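Local coordinates for coiled-coil and C2 domain-containing protein 1-like (PDB 6EI6), which binds monophosphorylated phosphatidylinositols and supports ESCRT-III-dependent endosomal sorting, probably by preventing inappropriate polymerisation of the core subunit shrub, at residues A[141-146]-A[155-160]; A[147-152]-A[181-186]; A[193-198]-A[211-216]. All coordinates share one frame; numbering follows the deposited sequence.

How the contacts relate
The three contacts lie in the membrane-binding C2 domain. Contacts 1 and 3 belong to the same four-stranded sheet, with centres about 10 Å apart. Strands 140-145 and 192-199 adjoin in it through probable hydrogen bonds from Y198 N to Y141 O and from R143 N to E196 O, each 2.8 Å. Contact 2 lies off this sheet, between loop 147-152 and helix 182-190, its centre about 20 Å from contact 1 and 19 Å from contact 3. It touches contact 1 where the like-charged E145 OE2 and E152 OE1 lie 3.5 Å apart. Sulfates, probably from the crystallisation liquor, bind at contacts 1 and 3; the one at K216 also comes within about 5 Å (nearest atoms) of the P147 side chain of contact 2.

Contact 1 (A[141-146]-A[155-160]); sequences YVRVEF and KTKTNV. With SO4 (sulfate ion), chain D.
K157 and R143 form a non-hydrogen-bonded antiparallel pair, and their side chains run alongside each other on one face of the sheet. With CG between backbone N and carbonyl carbon (chi1 78°), the K157 chain goes out beside R143, toward Y141. K157 CB is 3.4 Å from V142 O and also faces R143 NH1. K157 CD touches both Y141 CD2 and R143 NH1, each at 3.7 Å, from directions about a right angle apart. A bend at chi4 (-96°) turns the ammonium to the sulfate, where K157 NZ donates to sulfate O1 over 2.9 Å. R143 NH1 reaches sulfate O1 by a weak bond of 3.5 Å, with O1 in the guanidinium plane at its edge, so the two cations share one anion. Y141 CE2 stands over the centre of the guanidinium, while Y141 OH bonds to D207. On the other face, T158 CG2 packs 3.6 Å from V142 CB. T158 N donates to V142 O, and T158 OG1 takes the N-H of V142 in return; the backbone pair V144-T156 follows, with V144 N to T156 O at 2.8 Å (N-H...O 170°). Strand 192-199 flanks this hairpin beyond 140-145, while V144 and T156 face strands 119-128 and 171-176 of the opposing sheet.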
loop_
_atom_site.group_PDB
_atom_site.type_symbol
_atom_site.label_atom_id
_atom_site.label_comp_id
_atom_site.label_asym_id
_atom_site.label_seq_id
_atom_site.Cartn_x
_atom_site.Cartn_y
_atom_site.Cartn_z
ATOM N N TYR A 141 7.572 -23.817 0.646
ATOM C CA TYR A 141 7.337 -22.986 1.815
ATOM C C TYR A 141 7.995 -21.639 1.535
ATOM O O TYR A 141 8.851 -21.522 0.653
ATOM C CB TYR A 141 7.866 -23.655 3.096
ATOM C CG TYR A 141 9.368 -23.741 3.166
ATOM C CD1 TYR A 141 10.055 -24.805 2.585
ATOM C CD2 TYR A 141 10.104 -22.752 3.795
ATOM C CE1 TYR A 141 11.436 -24.877 2.633
ATOM C CE2 TYR A 141 11.483 -22.815 3.842
ATOM C CZ TYR A 141 12.144 -23.884 3.257
ATOM O OH TYR A 141 13.522 -23.931 3.309
ATOM N N VAL A 142 7.576 -20.610 2.270
ATOM C CA VAL A 142 8.022 -19.240 2.028
ATOM C C VAL A 142 8.621 -18.686 3.314
ATOM O O VAL A 142 7.999 -18.772 4.375
ATOM C CB VAL A 142 6.863 -18.348 1.530
ATOM C CG1 VAL A 142 7.372 -16.982 1.110
ATOM C CG2 VAL A 142 6.105 -19.019 0.398
ATOM N N ARG A 143 9.830 -18.140 3.220
ATOM C CA ARG A 143 10.453 -17.410 4.311
ATOM C C ARG A 143 10.160 -15.923 4.182
ATOM O O ARG A 143 10.200 -15.365 3.081
ATOM C CB ARG A 143 11.964 -17.601 4.309
ATOM C CG ARG A 143 12.429 -19.022 4.450
ATOM C CD ARG A 143 13.930 -19.059 4.767
ATOM N NE ARG A 143 14.393 -20.419 5.018
ATOM C CZ ARG A 143 14.113 -21.122 6.116
ATOM N NH1 ARG A 143 13.356 -20.604 7.087
ATOM N NH2 ARG A 143 14.588 -22.358 6.240
ATOM N N VAL A 144 9.897 -15.278 5.316
ATOM C CA VAL A 144 9.559 -13.862 5.372
ATOM C C VAL A 144 10.595 -13.166 6.231
ATOM O O VAL A 144 10.891 -13.619 7.341
ATOM C CB VAL A 144 8.151 -13.633 5.943
ATOM C CG1 VAL A 144 7.865 -12.123 6.038
ATOM C CG2 VAL A 144 7.094 -14.368 5.099
ATOM N N GLU A 145 11.141 -12.072 5.725
ATOM C CA GLU A 145 12.160 -11.306 6.422
ATOM C C GLU A 145 11.717 -9.848 6.462
ATOM O O GLU A 145 11.600 -9.204 5.416
ATOM C CB GLU A 145 13.508 -11.458 5.726
ATOM C CG GLU A 145 14.628 -10.661 6.360
ATOM C CD GLU A 145 15.973 -11.103 5.868
ATOM O OE1 GLU A 145 16.016 -11.927 4.931
ATOM O OE2 GLU A 145 16.987 -10.625 6.408
ATOM N N PHE A 146 11.451 -9.339 7.664
ATOM C CA PHE A 146 10.956 -7.979 7.869
ATOM C C PHE A 146 11.999 -7.174 8.637
ATOM O O PHE A 146 12.353 -7.558 9.764
ATOM C CB PHE A 146 9.622 -8.003 8.636
ATOM C CG PHE A 146 9.039 -6.641 8.851
ATOM C CD1 PHE A 146 9.555 -5.787 9.818
ATOM C CD2 PHE A 146 8.002 -6.192 8.055
ATOM C CE1 PHE A 146 9.048 -4.517 9.986
ATOM C CE2 PHE A 146 7.486 -4.919 8.220
ATOM C CZ PHE A 146 8.008 -4.082 9.187
ATOM N N LYS A 155 12.482 -12.903 11.237
ATOM C CA LYS A 155 12.425 -13.864 10.146
ATOM C C LYS A 155 11.498 -14.987 10.567
ATOM O O LYS A 155 11.503 -15.391 11.730
ATOM C CB LYS A 155 13.819 -14.440 9.799
ATOM C CG LYS A 155 14.973 -13.423 9.729
ATOM C CD LYS A 155 15.931 -13.732 8.566
ATOM C CE LYS A 155 17.320 -13.107 8.774
ATOM N NZ LYS A 155 18.471 -13.938 8.281
ATOM N N THR A 156 10.702 -15.485 9.629
ATOM C CA THR A 156 9.806 -16.597 9.905
ATOM C C THR A 156 9.526 -17.299 8.586
ATOM O O THR A 156 10.097 -16.943 7.553
ATOM C CB THR A 156 8.516 -16.130 10.596
ATOM O OG1 THR A 156 7.558 -17.197 10.574
ATOM C CG2 THR A 156 7.910 -14.933 9.880
ATOM N N LYS A 157 8.643 -18.303 8.614
ATOM C CA LYS A 157 8.361 -19.066 7.401
ATOM C C LYS A 157 6.988 -19.722 7.482
ATOM O O LYS A 157 6.481 -20.002 8.569
ATOM C CB LYS A 157 9.430 -20.140 7.141
ATOM C CG LYS A 157 9.307 -21.402 8.005
ATOM C CD LYS A 157 10.190 -22.524 7.478
ATOM C CE LYS A 157 10.007 -23.818 8.268
ATOM N NZ LYS A 157 11.047 -23.955 9.325
ATOM N N THR A 158 6.399 -19.962 6.314
ATOM C CA THR A 158 5.125 -20.653 6.231
ATOM C C THR A 158 5.329 -22.153 6.410
ATOM O O THR A 158 6.454 -22.674 6.377
ATOM C CB THR A 158 4.439 -20.391 4.889
ATOM O OG1 THR A 158 4.898 -21.334 3.904
ATOM C CG2 THR A 158 4.720 -18.966 4.404
ATOM N N ASN A 159 4.212 -22.859 6.574
ATOM C CA ASN A 159 4.239 -24.314 6.597
ATOM C C ASN A 159 4.738 -24.822 5.252
ATOM O O ASN A 159 5.103 -24.036 4.373
ATOM C CB ASN A 159 2.846 -24.890 6.885
ATOM C CG ASN A 159 2.458 -24.810 8.354
ATOM O OD1 ASN A 159 3.268 -24.461 9.225
ATOM N ND2 ASN A 159 1.202 -25.135 8.634
ATOM N N VAL A 160 4.740 -26.129 5.063
ATOM C CA VAL A 160 5.109 -26.712 3.790
ATOM C C VAL A 160 3.815 -27.251 3.196
ATOM O O VAL A 160 3.266 -28.256 3.663
ATOM C CB VAL A 160 6.180 -27.807 3.932
ATOM C CG1 VAL A 160 6.615 -28.318 2.555
ATOM C CG2 VAL A 160 7.390 -27.295 4.745
HETATM S S SO4 D . 15.019 -22.870 10.289
HETATM O O1 SO4 D . 13.672 -22.857 9.709
HETATM O O2 SO4 D . 15.335 -21.540 10.830
HETATM O O3 SO4 D . 15.088 -23.870 11.366
HETATM O O4 SO4 D . 15.989 -23.221 9.247
#

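Contact 2 (A[147-152]-A[181-186]); sequences PLLNDE and NRQFQR
L149 and L148, in the loop that links strands 140-145 and 155-157, carry the apolar part of this contact against F184 of helix 182-190. L148 and F184 lie side by side and point the same way; L148 CD2 meets the ring at its edge, near the ring plane, 4.2 Å from F184 CZ. L149 instead comes across F184 at about a right angle. Its CG is anti to the carbonyl carbon (chi1 -68°), and this carries both methyls to the CE2 side of the ring, L149 CG lying 3.8 Å from F184 CE2. The methyl carbons are modelled nearer still to that atom than carbons can sit, so their exact placement is doubtful. The same leucine crosses the side chain of Q183 at a slant. Q178 adds a further neighbour to both L149 and F184.

Polar evidence is thinner. The Q183 amide lies beside the backbone of N150, and the N150 and Q183 amide planes stand 66° apart, but the Q183 end is uncertain in its rotation. At the start of the helix N181 occupies the N-cap position, Q185 N bonds to N181 O at 3.1 Å, and R186 N bonds to R182 O at 2.9 Å.

The helix belongs to the connection from strand 171-176 in one sheet to strand 192-199 in the other. Here, then, a hairpin loop of the C2 beta-sandwich rests its leucines on the first turn of the helix that connects the two sheets of the sandwich.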
loop_
_atom_site.group_PDB
_atom_site.type_symbol
_atom_site.label_atom_id
_atom_site.label_comp_id
_atom_site.label_asym_id
_atom_site.label_seq_id
_atom_site.Cartn_x
_atom_site.Cartn_y
_atom_site.Cartn_z
ATOM N N PRO A 147 12.487 -6.047 8.122
ATOM C CA PRO A 147 13.573 -5.338 8.816
ATOM C C PRO A 147 13.107 -4.727 10.134
ATOM O O PRO A 147 12.010 -4.172 10.225
ATOM C CB PRO A 147 13.995 -4.255 7.810
ATOM C CG PRO A 147 12.800 -4.019 6.976
ATOM C CD PRO A 147 12.008 -5.316 6.935
ATOM N N LEU A 148 13.950 -4.840 11.166
ATOM C CA LEU A 148 13.655 -4.215 12.455
ATOM C C LEU A 148 14.748 -3.215 12.827
ATOM O O LEU A 148 15.393 -2.643 11.940
ATOM C CB LEU A 148 13.473 -5.274 13.547
ATOM C CG LEU A 148 12.284 -6.236 13.351
ATOM C CD1 LEU A 148 12.141 -7.224 14.482
ATOM C CD2 LEU A 148 10.963 -5.508 13.159
ATOM N N LEU A 149 14.964 -3.000 14.127
ATOM C CA LEU A 149 15.849 -1.934 14.599
ATOM C C LEU A 149 17.315 -2.307 14.449
ATOM O O LEU A 149 17.718 -3.437 14.745
ATOM C CB LEU A 149 15.578 -1.604 16.063
ATOM C CG LEU A 149 14.250 -0.942 16.417
ATOM C CD1 LEU A 149 13.854 0.111 15.379
ATOM C CD2 LEU A 149 13.173 -2.011 16.590
ATOM N N ASN A 150 18.112 -1.319 14.028
ATOM C CA ASN A 150 19.532 -1.467 13.723
ATOM C C ASN A 150 19.760 -2.750 12.946
ATOM O O ASN A 150 20.013 -3.803 13.541
ATOM C CB ASN A 150 20.362 -1.427 15.002
ATOM C CG ASN A 150 20.342 -0.061 15.650
ATOM O OD1 ASN A 150 19.952 0.077 16.811
ATOM N ND2 ASN A 150 20.750 0.961 14.898
ATOM N N ASP A 151 19.687 -2.636 11.619
ATOM C CA ASP A 151 19.388 -3.755 10.732
ATOM C C ASP A 151 20.051 -5.044 11.203
ATOM O O ASP A 151 21.265 -5.092 11.422
ATOM C CB ASP A 151 19.817 -3.415 9.293
ATOM C CG ASP A 151 21.324 -3.218 9.145
ATOM O OD1 ASP A 151 21.955 -2.662 10.075
ATOM O OD2 ASP A 151 21.870 -3.618 8.087
ATOM N N GLU A 152 19.236 -6.082 11.403
ATOM C CA GLU A 152 17.787 -6.056 11.160
ATOM C C GLU A 152 17.150 -6.873 12.263
ATOM O O GLU A 152 17.613 -6.840 13.414
ATOM C CB GLU A 152 17.421 -6.681 9.792
ATOM C CG GLU A 152 17.118 -5.731 8.625
ATOM C CD GLU A 152 16.756 -6.476 7.316
ATOM O OE1 GLU A 152 15.976 -7.464 7.361
ATOM O OE2 GLU A 152 17.254 -6.069 6.236
ATOM N N ASN A 181 9.637 5.780 16.514
ATOM C CA ASN A 181 11.059 5.737 16.166
ATOM C C ASN A 181 11.275 6.219 14.733
ATOM O O ASN A 181 10.763 5.618 13.782
ATOM C CB ASN A 181 11.610 4.317 16.327
ATOM C CG ASN A 181 13.126 4.288 16.530
ATOM O OD1 ASN A 181 13.643 3.411 17.218
ATOM N ND2 ASN A 181 13.838 5.259 15.943
ATOM N N ARG A 182 12.060 7.289 14.573
ATOM C CA ARG A 182 12.295 7.826 13.233
ATOM C C ARG A 182 13.030 6.838 12.328
ATOM O O ARG A 182 12.913 6.933 11.102
ATOM C CB ARG A 182 13.059 9.157 13.311
ATOM C CG ARG A 182 14.479 9.065 13.842
ATOM C CD ARG A 182 14.651 9.983 15.060
ATOM N NE ARG A 182 15.886 9.726 15.812
ATOM C CZ ARG A 182 15.970 8.935 16.883
ATOM N NH1 ARG A 182 14.894 8.297 17.331
ATOM N NH2 ARG A 182 17.137 8.773 17.500
ATOM N N GLN A 183 13.755 5.875 12.892
ATOM C CA GLN A 183 14.381 4.863 12.054
ATOM C C GLN A 183 13.413 3.752 11.658
ATOM O O GLN A 183 13.656 3.064 10.659
ATOM C CB GLN A 183 15.609 4.275 12.752
ATOM C CG GLN A 183 15.368 2.978 13.505
ATOM C CD GLN A 183 16.663 2.188 13.709
ATOM O OE1 GLN A 183 17.672 2.435 13.039
ATOM N NE2 GLN A 183 16.643 1.251 14.651
ATOM N N PHE A 184 12.320 3.560 12.398
ATOM C CA PHE A 184 11.247 2.729 11.865
ATOM C C PHE A 184 10.554 3.429 10.709
ATOM O O PHE A 184 10.103 2.782 9.753
ATOM C CB PHE A 184 10.226 2.412 12.944
ATOM C CG PHE A 184 10.305 1.018 13.458
ATOM C CD1 PHE A 184 10.058 -0.062 12.624
ATOM C CD2 PHE A 184 10.611 0.785 14.792
ATOM C CE1 PHE A 184 10.125 -1.364 13.109
ATOM C CE2 PHE A 184 10.672 -0.500 15.290
ATOM C CZ PHE A 184 10.436 -1.582 14.453
ATOM N N GLN A 185 10.410 4.754 10.812
ATOM C CA GLN A 185 9.889 5.525 9.694
ATOM C C GLN A 185 10.831 5.446 8.494
ATOM O O GLN A 185 10.373 5.393 7.347
ATOM C CB GLN A 185 9.643 6.968 10.140
ATOM C CG GLN A 185 8.697 7.069 11.353
ATOM C CD GLN A 185 9.062 8.195 12.332
ATOM O OE1 GLN A 185 9.656 9.204 11.952
ATOM N NE2 GLN A 185 8.703 8.013 13.600
ATOM N N ARG A 186 12.149 5.430 8.742
ATOM C CA ARG A 186 13.140 5.086 7.719
ATOM C C ARG A 186 12.748 3.820 6.973
ATOM O O ARG A 186 12.707 3.776 5.734
ATOM C CB ARG A 186 14.510 4.877 8.381
ATOM C CG ARG A 186 15.719 4.999 7.395
ATOM C CD ARG A 186 16.760 3.820 7.349
ATOM N NE ARG A 186 17.490 3.967 6.089
ATOM C CZ ARG A 186 18.645 3.402 5.733
ATOM N NH1 ARG A 186 19.327 2.610 6.551
ATOM N NH2 ARG A 186 19.127 3.669 4.519
#

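Contact 3 (A[193-198]-A[211-216]); sequences VKFEIY and GTVNVK. With SO4 (sulfate ion), chain C.
F195 and V213 form a hydrogen-bonded antiparallel pair at the middle of the ladder, where F195 N donates to V213 O over 2.7 Å. Next along it, I197 N reaches G211 O at 2.8 Å, nearly along the C=O axis, the C=O...N angle being 174°, while the return bond from G211 N to I197 O is weak. At the other end V193 and V215 exchange two bonds, the one from V215 N being 3.0 Å to V193 O. Past this last pair, K216 NZ bonds to a sulfate that H191 and G192 also hold, while R190 O also accepts from K216 NZ.

On the face of K194, E196, T212 and N214, side chains pair across the strands. N214 OD1 lies 3.4 Å from K194 CB, and E196 CG is 4.0 Å from T212 OG1. E196 OE1 accepts Y198 OH at 3.3 Å, from above the carboxylate plane. With an alanine here, Y198 OH would probably lose this acceptor and T212 the carbon chain beside it.

The opposite face is apolar. F195 turns its CG anti to the carbonyl carbon (chi1 -62°), so that V213 O lies in the ring plane at its edge and F195 CE1 meets V215 CG2 at 4.1 Å. I197 CD1 reaches V213 CG2 at 4.2 Å. These residues pack onto strands 225-233 and 241-249, as expected of an antiparallel hairpin whose inner face helps form the core of a C2 beta-sandwich.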
loop_
_atom_site.group_PDB
_atom_site.type_symbol
_atom_site.label_atom_id
_atom_site.label_comp_id
_atom_site.label_asym_id
_atom_site.label_seq_id
_atom_site.Cartn_x
_atom_site.Cartn_y
_atom_site.Cartn_z
ATOM N N VAL A 193 9.932 -5.803 2.583
ATOM C CA VAL A 193 9.804 -7.147 3.134
ATOM C C VAL A 193 10.244 -8.145 2.068
ATOM O O VAL A 193 9.810 -8.048 0.915
ATOM C CB VAL A 193 8.349 -7.418 3.546
ATOM C CG1 VAL A 193 8.226 -8.759 4.218
ATOM C CG2 VAL A 193 7.845 -6.295 4.430
ATOM N N LYS A 194 11.074 -9.119 2.455
ATOM C CA LYS A 194 11.636 -10.103 1.534
ATOM C C LYS A 194 10.906 -11.436 1.683
ATOM O O LYS A 194 10.754 -11.940 2.797
ATOM C CB LYS A 194 13.138 -10.275 1.795
ATOM C CG LYS A 194 13.885 -11.230 0.819
ATOM C CD LYS A 194 15.308 -11.623 1.334
ATOM C CE LYS A 194 16.392 -10.656 0.861
ATOM N NZ LYS A 194 17.680 -10.845 1.594
ATOM N N PHE A 195 10.450 -12.002 0.564
ATOM C CA PHE A 195 9.802 -13.312 0.537
ATOM C C PHE A 195 10.663 -14.270 -0.272
ATOM O O PHE A 195 10.879 -14.047 -1.465
ATOM C CB PHE A 195 8.408 -13.240 -0.086
ATOM C CG PHE A 195 7.459 -12.379 0.665
ATOM C CD1 PHE A 195 7.437 -11.001 0.461
ATOM C CD2 PHE A 195 6.592 -12.934 1.591
ATOM C CE1 PHE A 195 6.584 -10.202 1.173
ATOM C CE2 PHE A 195 5.720 -12.139 2.297
ATOM C CZ PHE A 195 5.716 -10.762 2.087
ATOM N N GLU A 196 11.119 -15.354 0.347
ATOM C CA GLU A 196 11.922 -16.360 -0.347
ATOM C C GLU A 196 11.116 -17.641 -0.495
ATOM O O GLU A 196 10.642 -18.192 0.498
ATOM C CB GLU A 196 13.235 -16.603 0.386
ATOM C CG GLU A 196 14.142 -15.410 0.279
ATOM C CD GLU A 196 15.374 -15.529 1.139
ATOM O OE1 GLU A 196 15.482 -16.533 1.864
ATOM O OE2 GLU A 196 16.236 -14.619 1.095
ATOM N N ILE A 197 10.931 -18.093 -1.731
ATOM C CA ILE A 197 10.112 -19.263 -2.015
ATOM C C ILE A 197 11.037 -20.469 -2.189
ATOM O O ILE A 197 11.944 -20.460 -3.030
ATOM C CB ILE A 197 9.229 -19.045 -3.249
ATOM C CG1 ILE A 197 8.242 -17.904 -2.999
ATOM C CG2 ILE A 197 8.450 -20.304 -3.553
ATOM C CD1 ILE A 197 8.745 -16.521 -3.427
ATOM N N TYR A 198 10.836 -21.501 -1.377
ATOM C CA TYR A 198 11.744 -22.639 -1.352
ATOM C C TYR A 198 11.000 -23.924 -1.677
ATOM O O TYR A 198 9.868 -24.128 -1.217
ATOM C CB TYR A 198 12.411 -22.793 0.004
ATOM C CG TYR A 198 13.587 -21.882 0.256
ATOM C CD1 TYR A 198 14.871 -22.249 -0.114
ATOM C CD2 TYR A 198 13.424 -20.673 0.906
ATOM C CE1 TYR A 198 15.952 -21.421 0.138
ATOM C CE2 TYR A 198 14.506 -19.854 1.165
ATOM C CZ TYR A 198 15.757 -20.231 0.776
ATOM O OH TYR A 198 16.823 -19.396 1.039
ATOM N N GLY A 211 12.568 -18.766 -5.941
ATOM C CA GLY A 211 12.592 -17.372 -6.348
ATOM C C GLY A 211 12.370 -16.451 -5.166
ATOM O O GLY A 211 11.915 -16.869 -4.095
ATOM N N THR A 212 12.699 -15.182 -5.388
ATOM C CA THR A 212 12.574 -14.130 -4.394
ATOM C C THR A 212 11.570 -13.065 -4.850
ATOM O O THR A 212 11.415 -12.797 -6.051
ATOM C CB THR A 212 13.945 -13.505 -4.101
ATOM O OG1 THR A 212 14.804 -14.515 -3.554
ATOM C CG2 THR A 212 13.826 -12.390 -3.066
ATOM N N VAL A 213 10.868 -12.483 -3.870
ATOM C CA VAL A 213 9.955 -11.362 -4.062
ATOM C C VAL A 213 10.263 -10.310 -3.001
ATOM O O VAL A 213 10.305 -10.627 -1.807
ATOM C CB VAL A 213 8.487 -11.806 -3.955
ATOM C CG1 VAL A 213 7.596 -10.601 -3.863
ATOM C CG2 VAL A 213 8.092 -12.706 -5.126
ATOM N N ASN A 214 10.469 -9.062 -3.424
ATOM C CA ASN A 214 10.751 -7.961 -2.506
ATOM C C ASN A 214 9.678 -6.890 -2.647
ATOM O O ASN A 214 9.522 -6.313 -3.724
ATOM C CB ASN A 214 12.129 -7.358 -2.772
ATOM C CG ASN A 214 13.232 -8.155 -2.119
ATOM O OD1 ASN A 214 13.316 -8.209 -0.888
ATOM N ND2 ASN A 214 14.082 -8.796 -2.933
ATOM N N VAL A 215 8.960 -6.607 -1.562
ATOM C CA VAL A 215 7.842 -5.663 -1.579
ATOM C C VAL A 215 8.184 -4.438 -0.732
ATOM O O VAL A 215 8.391 -4.551 0.484
ATOM C CB VAL A 215 6.555 -6.330 -1.085
ATOM C CG1 VAL A 215 5.417 -5.324 -1.084
ATOM C CG2 VAL A 215 6.252 -7.542 -1.959
ATOM N N LYS A 216 8.255 -3.273 -1.375
ATOM C CA LYS A 216 8.541 -2.024 -0.672
ATOM C C LYS A 216 7.402 -1.659 0.280
ATOM O O LYS A 216 6.220 -1.806 -0.049
ATOM C CB LYS A 216 8.752 -0.881 -1.668
ATOM C CG LYS A 216 9.974 -1.023 -2.524
ATOM C CD LYS A 216 11.204 -1.127 -1.651
ATOM C CE LYS A 216 12.325 -0.303 -2.224
ATOM N NZ LYS A 216 13.491 -0.344 -1.302
HETATM S S SO4 C . 15.348 -3.240 1.100
HETATM O O1 SO4 C . 14.918 -3.569 2.470
HETATM O O2 SO4 C . 16.169 -2.018 1.089
HETATM O O3 SO4 C . 14.157 -3.049 0.252
HETATM O O4 SO4 C . 16.170 -4.346 0.591
#